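Local coordinates for tail fiber protein (Acinetobacter phage AM24, PDB 5W5P) that probably recognises, and may degrade, the capsular polysaccharide of Acinetobacter baumannii as the trimeric tailspike of the phage, at residues Phe42-Gln55 and Asp84-Trp98. Residues are numbered along the deposited sequence; the frame is centred on the assembly and turned at random.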
loop_
_atom_site.group_PDB
_atom_site.type_symbol
_atom_site.label_atom_id
_atom_site.label_comp_id
_atom_site.label_asym_id
_atom_site.label_seq_id
_atom_site.Cartn_x
_atom_site.Cartn_y
_atom_site.Cartn_z
ATOM N N PHE A 42 1.424 38.303 -36.180
ATOM C CA PHE A 42 0.997 37.352 -37.202
ATOM C C PHE A 42 0.664 38.054 -38.509
ATOM O O PHE A 42 0.900 37.503 -39.589
ATOM C CB PHE A 42 -0.223 36.561 -36.716
ATOM C CG PHE A 42 0.110 35.327 -35.916
ATOM C CD1 PHE A 42 1.328 35.200 -35.267
ATOM C CD2 PHE A 42 -0.814 34.296 -35.805
ATOM C CE1 PHE A 42 1.618 34.064 -34.525
ATOM C CE2 PHE A 42 -0.530 33.158 -35.068
ATOM C CZ PHE A 42 0.688 33.041 -34.428
ATOM N N ASP A 43 0.103 39.264 -38.433
ATOM C CA ASP A 43 -0.213 40.007 -39.648
ATOM C C ASP A 43 1.046 40.378 -40.424
ATOM O O ASP A 43 1.026 40.402 -41.660
ATOM C CB ASP A 43 -1.019 41.261 -39.303
ATOM C CG ASP A 43 -1.623 41.923 -40.529
ATOM O OD1 ASP A 43 -2.446 41.274 -41.211
ATOM O OD2 ASP A 43 -1.278 43.093 -40.815
ATOM N N ASP A 44 2.146 40.667 -39.722
ATOM C CA ASP A 44 3.397 40.963 -40.410
ATOM C C ASP A 44 3.910 39.757 -41.184
ATOM O O ASP A 44 4.490 39.920 -42.261
ATOM C CB ASP A 44 4.451 41.430 -39.410
ATOM C CG ASP A 44 4.086 42.741 -38.754
ATOM O OD1 ASP A 44 3.305 43.511 -39.353
ATOM O OD2 ASP A 44 4.581 43.002 -37.637
ATOM N N LEU A 45 3.716 38.546 -40.659
ATOM C CA LEU A 45 4.151 37.360 -41.389
ATOM C C LEU A 45 3.291 37.129 -42.623
ATOM O O LEU A 45 3.819 36.882 -43.714
ATOM C CB LEU A 45 4.125 36.136 -40.477
ATOM C CG LEU A 45 4.542 34.818 -41.133
ATOM C CD1 LEU A 45 6.036 34.797 -41.430
ATOM C CD2 LEU A 45 4.158 33.643 -40.252
ATOM N N ARG A 46 1.965 37.218 -42.476
ATOM C CA ARG A 46 1.076 37.008 -43.618
ATOM C C ARG A 46 1.326 38.022 -44.727
ATOM O O ARG A 46 1.050 37.737 -45.897
ATOM C CB ARG A 46 -0.386 37.070 -43.169
ATOM C CG ARG A 46 -0.832 35.878 -42.331
ATOM C CD ARG A 46 -2.343 35.855 -42.158
ATOM N NE ARG A 46 -2.770 34.747 -41.318
ATOM C CZ ARG A 46 -3.071 34.862 -40.028
ATOM N NH1 ARG A 46 -2.997 36.042 -39.430
ATOM N NH2 ARG A 46 -3.446 33.797 -39.334
ATOM N N ASN A 47 1.838 39.202 -44.385
ATOM C CA ASN A 47 2.175 40.209 -45.382
ATOM C C ASN A 47 3.613 40.101 -45.870
ATOM O O ASN A 47 3.999 40.833 -46.786
ATOM C CB ASN A 47 1.931 41.613 -44.818
ATOM C CG ASN A 47 0.462 41.959 -44.740
ATOM O OD1 ASN A 47 -0.058 42.698 -45.574
ATOM N ND2 ASN A 47 -0.223 41.411 -43.745
ATOM N N PHE A 48 4.406 39.210 -45.284
ATOM C CA PHE A 48 5.804 39.042 -45.644
ATOM C C PHE A 48 5.951 37.961 -46.706
ATOM O O PHE A 48 5.261 36.937 -46.671
ATOM C CB PHE A 48 6.620 38.683 -44.401
ATOM C CG PHE A 48 8.071 38.415 -44.677
ATOM C CD1 PHE A 48 8.920 39.443 -45.059
ATOM C CD2 PHE A 48 8.592 37.139 -44.534
ATOM C CE1 PHE A 48 10.261 39.199 -45.303
ATOM C CE2 PHE A 48 9.932 36.889 -44.776
ATOM C CZ PHE A 48 10.767 37.920 -45.159
ATOM N N LYS A 49 6.847 38.199 -47.660
ATOM C CA LYS A 49 7.159 37.221 -48.689
ATOM C C LYS A 49 8.549 36.655 -48.451
ATOM O O LYS A 49 9.492 37.428 -48.229
ATOM C CB LYS A 49 7.075 37.854 -50.085
ATOM C CG LYS A 49 5.664 38.276 -50.480
ATOM C CD LYS A 49 5.661 39.249 -51.652
ATOM C CE LYS A 49 6.151 38.581 -52.927
ATOM N NZ LYS A 49 6.195 39.527 -54.080
ATOM N N PRO A 50 8.720 35.335 -48.473
ATOM C CA PRO A 50 10.034 34.760 -48.165
ATOM C C PRO A 50 11.062 35.110 -49.227
ATOM O O PRO A 50 10.749 35.246 -50.411
ATOM C CB PRO A 50 9.763 33.251 -48.133
ATOM C CG PRO A 50 8.564 33.070 -49.000
ATOM C CD PRO A 50 7.725 34.299 -48.805
ATOM N N ILE A 51 12.307 35.259 -48.784
ATOM C CA ILE A 51 13.380 35.592 -49.712
ATOM C C ILE A 51 13.986 34.343 -50.353
ATOM O O ILE A 51 14.425 34.396 -51.506
ATOM C CB ILE A 51 14.456 36.437 -49.010
ATOM C CG1 ILE A 51 15.047 35.686 -47.822
ATOM C CG2 ILE A 51 13.872 37.760 -48.542
ATOM C CD1 ILE A 51 16.229 36.390 -47.204
ATOM N N VAL A 52 14.017 33.219 -49.640
ATOM C CA VAL A 52 14.487 31.952 -50.180
ATOM C C VAL A 52 13.455 30.879 -49.848
ATOM O O VAL A 52 12.542 31.088 -49.049
ATOM C CB VAL A 52 15.878 31.551 -49.640
ATOM C CG1 VAL A 52 16.946 32.526 -50.122
ATOM C CG2 VAL A 52 15.865 31.477 -48.119
ATOM N N ASN A 53 13.610 29.721 -50.483
ATOM C CA ASN A 53 12.730 28.592 -50.221
ATOM C C ASN A 53 13.156 27.898 -48.934
ATOM O O ASN A 53 14.340 27.604 -48.738
ATOM C CB ASN A 53 12.755 27.611 -51.393
ATOM C CG ASN A 53 12.041 28.150 -52.621
ATOM O OD1 ASN A 53 11.635 29.314 -52.657
ATOM N ND2 ASN A 53 11.887 27.306 -53.635
ATOM N N GLY A 54 12.190 27.643 -48.055
ATOM C CA GLY A 54 12.495 27.046 -46.771
ATOM C C GLY A 54 13.086 27.994 -45.758
ATOM O O GLY A 54 13.743 27.544 -44.812
ATOM N N GLN A 55 12.881 29.298 -45.926
ATOM C CA GLN A 55 13.409 30.266 -44.977
ATOM C C GLN A 55 12.680 30.142 -43.646
ATOM O O GLN A 55 11.467 29.929 -43.604
ATOM C CB GLN A 55 13.262 31.686 -45.533
ATOM C CG GLN A 55 13.813 32.785 -44.632
ATOM C CD GLN A 55 13.363 34.172 -45.054
ATOM O OE1 GLN A 55 12.427 34.318 -45.837
ATOM N NE2 GLN A 55 14.033 35.198 -44.539
ATOM N N ASP A 84 -5.100 27.991 -43.526
ATOM C CA ASP A 84 -4.658 28.730 -42.351
ATOM C C ASP A 84 -5.447 28.274 -41.126
ATOM O O ASP A 84 -6.681 28.236 -41.154
ATOM C CB ASP A 84 -4.845 30.231 -42.589
ATOM C CG ASP A 84 -4.107 31.090 -41.576
ATOM O OD1 ASP A 84 -4.384 30.962 -40.363
ATOM O OD2 ASP A 84 -3.260 31.906 -41.995
ATOM N N ASN A 85 -4.738 27.918 -40.051
ATOM C CA ASN A 85 -5.385 27.534 -38.802
ATOM C C ASN A 85 -5.156 28.538 -37.680
ATOM O O ASN A 85 -5.589 28.290 -36.552
ATOM C CB ASN A 85 -4.932 26.130 -38.360
ATOM C CG ASN A 85 -3.461 26.064 -37.969
ATOM O OD1 ASN A 85 -2.761 27.070 -37.920
ATOM N ND2 ASN A 85 -2.988 24.857 -37.701
ATOM N N ASP A 86 -4.481 29.655 -37.962
ATOM C CA ASP A 86 -4.273 30.734 -36.993
ATOM C C ASP A 86 -3.474 30.265 -35.776
ATOM O O ASP A 86 -3.683 30.736 -34.655
ATOM C CB ASP A 86 -5.606 31.356 -36.564
ATOM C CG ASP A 86 -5.461 32.801 -36.120
ATOM O OD1 ASP A 86 -4.702 33.546 -36.772
ATOM O OD2 ASP A 86 -6.106 33.192 -35.128
ATOM N N GLY A 87 -2.539 29.342 -35.993
ATOM C CA GLY A 87 -1.705 28.884 -34.899
ATOM C C GLY A 87 -0.416 28.199 -35.306
ATOM O O GLY A 87 0.657 28.546 -34.806
ATOM N N THR A 88 -0.504 27.204 -36.190
ATOM C CA THR A 88 0.670 26.477 -36.647
ATOM C C THR A 88 0.847 26.501 -38.154
ATOM O O THR A 88 1.965 26.274 -38.627
ATOM C CB THR A 88 0.623 25.011 -36.184
ATOM O OG1 THR A 88 -0.554 24.376 -36.702
ATOM C CG2 THR A 88 0.613 24.932 -34.657
ATOM N N ILE A 89 -0.210 26.762 -38.915
ATOM C CA ILE A 89 -0.131 26.961 -40.355
ATOM C C ILE A 89 -0.722 28.332 -40.639
ATOM O O ILE A 89 -1.937 28.532 -40.505
ATOM C CB ILE A 89 -0.871 25.868 -41.138
ATOM C CG1 ILE A 89 -0.526 24.481 -40.592
ATOM C CG2 ILE A 89 -0.520 25.941 -42.617
ATOM C CD1 ILE A 89 -1.117 23.352 -41.396
ATOM N N LEU A 90 0.132 29.283 -41.012
ATOM C CA LEU A 90 -0.285 30.633 -41.373
ATOM C C LEU A 90 -0.007 30.837 -42.856
ATOM O O LEU A 90 1.130 30.660 -43.307
ATOM C CB LEU A 90 0.440 31.685 -40.530
ATOM C CG LEU A 90 0.430 31.487 -39.007
ATOM C CD1 LEU A 90 1.265 32.542 -38.292
ATOM C CD2 LEU A 90 -0.991 31.488 -38.476
ATOM N N VAL A 91 -1.041 31.201 -43.609
ATOM C CA VAL A 91 -0.943 31.378 -45.053
ATOM C C VAL A 91 -0.811 32.864 -45.353
ATOM O O VAL A 91 -1.643 33.672 -44.920
ATOM C CB VAL A 91 -2.162 30.773 -45.767
ATOM C CG1 VAL A 91 -2.087 31.038 -47.255
ATOM C CG2 VAL A 91 -2.251 29.281 -45.483
ATOM N N GLY A 92 0.243 33.229 -46.088
ATOM C CA GLY A 92 0.462 34.614 -46.449
ATOM C C GLY A 92 -0.353 35.052 -47.658
ATOM O O GLY A 92 -0.935 34.246 -48.384
ATOM N N ILE A 93 -0.391 36.370 -47.867
ATOM C CA ILE A 93 -1.131 36.927 -48.998
ATOM C C ILE A 93 -0.564 36.422 -50.319
ATOM O O ILE A 93 -1.309 36.216 -51.287
ATOM C CB ILE A 93 -1.132 38.468 -48.920
ATOM C CG1 ILE A 93 -1.963 38.931 -47.720
ATOM C CG2 ILE A 93 -1.677 39.083 -50.197
ATOM C CD1 ILE A 93 -1.485 40.229 -47.107
ATOM N N ASP A 94 0.748 36.185 -50.376
ATOM C CA ASP A 94 1.379 35.590 -51.549
ATOM C C ASP A 94 1.077 34.102 -51.704
ATOM O O ASP A 94 1.494 33.507 -52.704
ATOM C CB ASP A 94 2.892 35.806 -51.489
ATOM C CG ASP A 94 3.539 35.120 -50.292
ATOM O OD1 ASP A 94 2.814 34.725 -49.349
ATOM O OD2 ASP A 94 4.782 34.990 -50.292
ATOM N N GLY A 95 0.378 33.490 -50.750
ATOM C CA GLY A 95 0.090 32.073 -50.792
ATOM C C GLY A 95 1.088 31.193 -50.070
ATOM O O GLY A 95 0.885 29.973 -50.015
ATOM N N THR A 96 2.155 31.768 -49.518
ATOM C CA THR A 96 3.159 30.987 -48.812
ATOM C C THR A 96 2.561 30.356 -47.562
ATOM O O THR A 96 1.951 31.044 -46.735
ATOM C CB THR A 96 4.349 31.867 -48.430
ATOM O OG1 THR A 96 5.030 32.301 -49.615
ATOM C CG2 THR A 96 5.316 31.097 -47.550
ATOM N N ARG A 97 2.737 29.042 -47.426
ATOM C CA ARG A 97 2.317 28.325 -46.225
ATOM C C ARG A 97 3.461 28.365 -45.222
ATOM O O ARG A 97 4.462 27.661 -45.375
ATOM C CB ARG A 97 1.912 26.895 -46.555
ATOM C CG ARG A 97 0.420 26.729 -46.749
ATOM C CD ARG A 97 0.024 27.091 -48.175
ATOM N NE ARG A 97 -1.424 27.101 -48.360
ATOM C CZ ARG A 97 -2.049 27.777 -49.316
ATOM N NH1 ARG A 97 -1.355 28.507 -50.178
ATOM N NH2 ARG A 97 -3.369 27.719 -49.409
ATOM N N TRP A 98 3.309 29.203 -44.199
ATOM C CA TRP A 98 4.237 29.254 -43.078
ATOM C C TRP A 98 3.809 28.240 -42.021
ATOM O O TRP A 98 2.646 28.216 -41.605
ATOM C CB TRP A 98 4.279 30.663 -42.477
ATOM C CG TRP A 98 4.831 31.719 -43.410
ATOM C CD1 TRP A 98 4.116 32.561 -44.214
ATOM C CD2 TRP A 98 6.212 32.041 -43.624
ATOM N NE1 TRP A 98 4.966 33.378 -44.916
ATOM C CE2 TRP A 98 6.257 33.081 -44.570
ATOM C CE3 TRP A 98 7.413 31.550 -43.105
ATOM C CZ2 TRP A 98 7.457 33.639 -45.008
ATOM C CZ3 TRP A 98 8.604 32.106 -43.545
ATOM C CH2 TRP A 98 8.616 33.136 -44.484
#
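OD2 of D84 accepts two hydrogen bonds from opposite faces of its carboxylate: R46 NE at 3.0 Å and V91 N at 2.8 Å. OD1 is shared likewise between R46 NH2 and D86 N, the latter bond closing an Asx turn. R46 thus grips D84 side-on through NE and NH2, although the guanidinium and carboxylate planes are not parallel. R46 NH2 also reaches D86 OD1 at 2.9 Å, on that oxygen's anti lone pair; the other oxygen of D86 is salt-bridged to R62. The arginine chain, extended from CG to NE, gets there by running past V91 O. The backbone of the same arginine is used too: I93 N donates to R46 O (2.8 Å, N-H...O 166°), tying helix 42-46 to the G92-G95 type I turn.

Beside the charges, L90 CD1 sits 3.6 Å from the F42 ring centroid, 9° off the normal, a CH-pi contact. L45, its CG anti to the backbone N (chi1 179°), lays CD1 over the five-membered ring of W98, while T96 CG2 lies against the opposite face, toward its rim. Helix 42-46 packs on the 89-91/97-100 hairpin through an apolar layer bordered by a salt-bridge network, whose two carboxylates probably stabilise the arginine's positive charge.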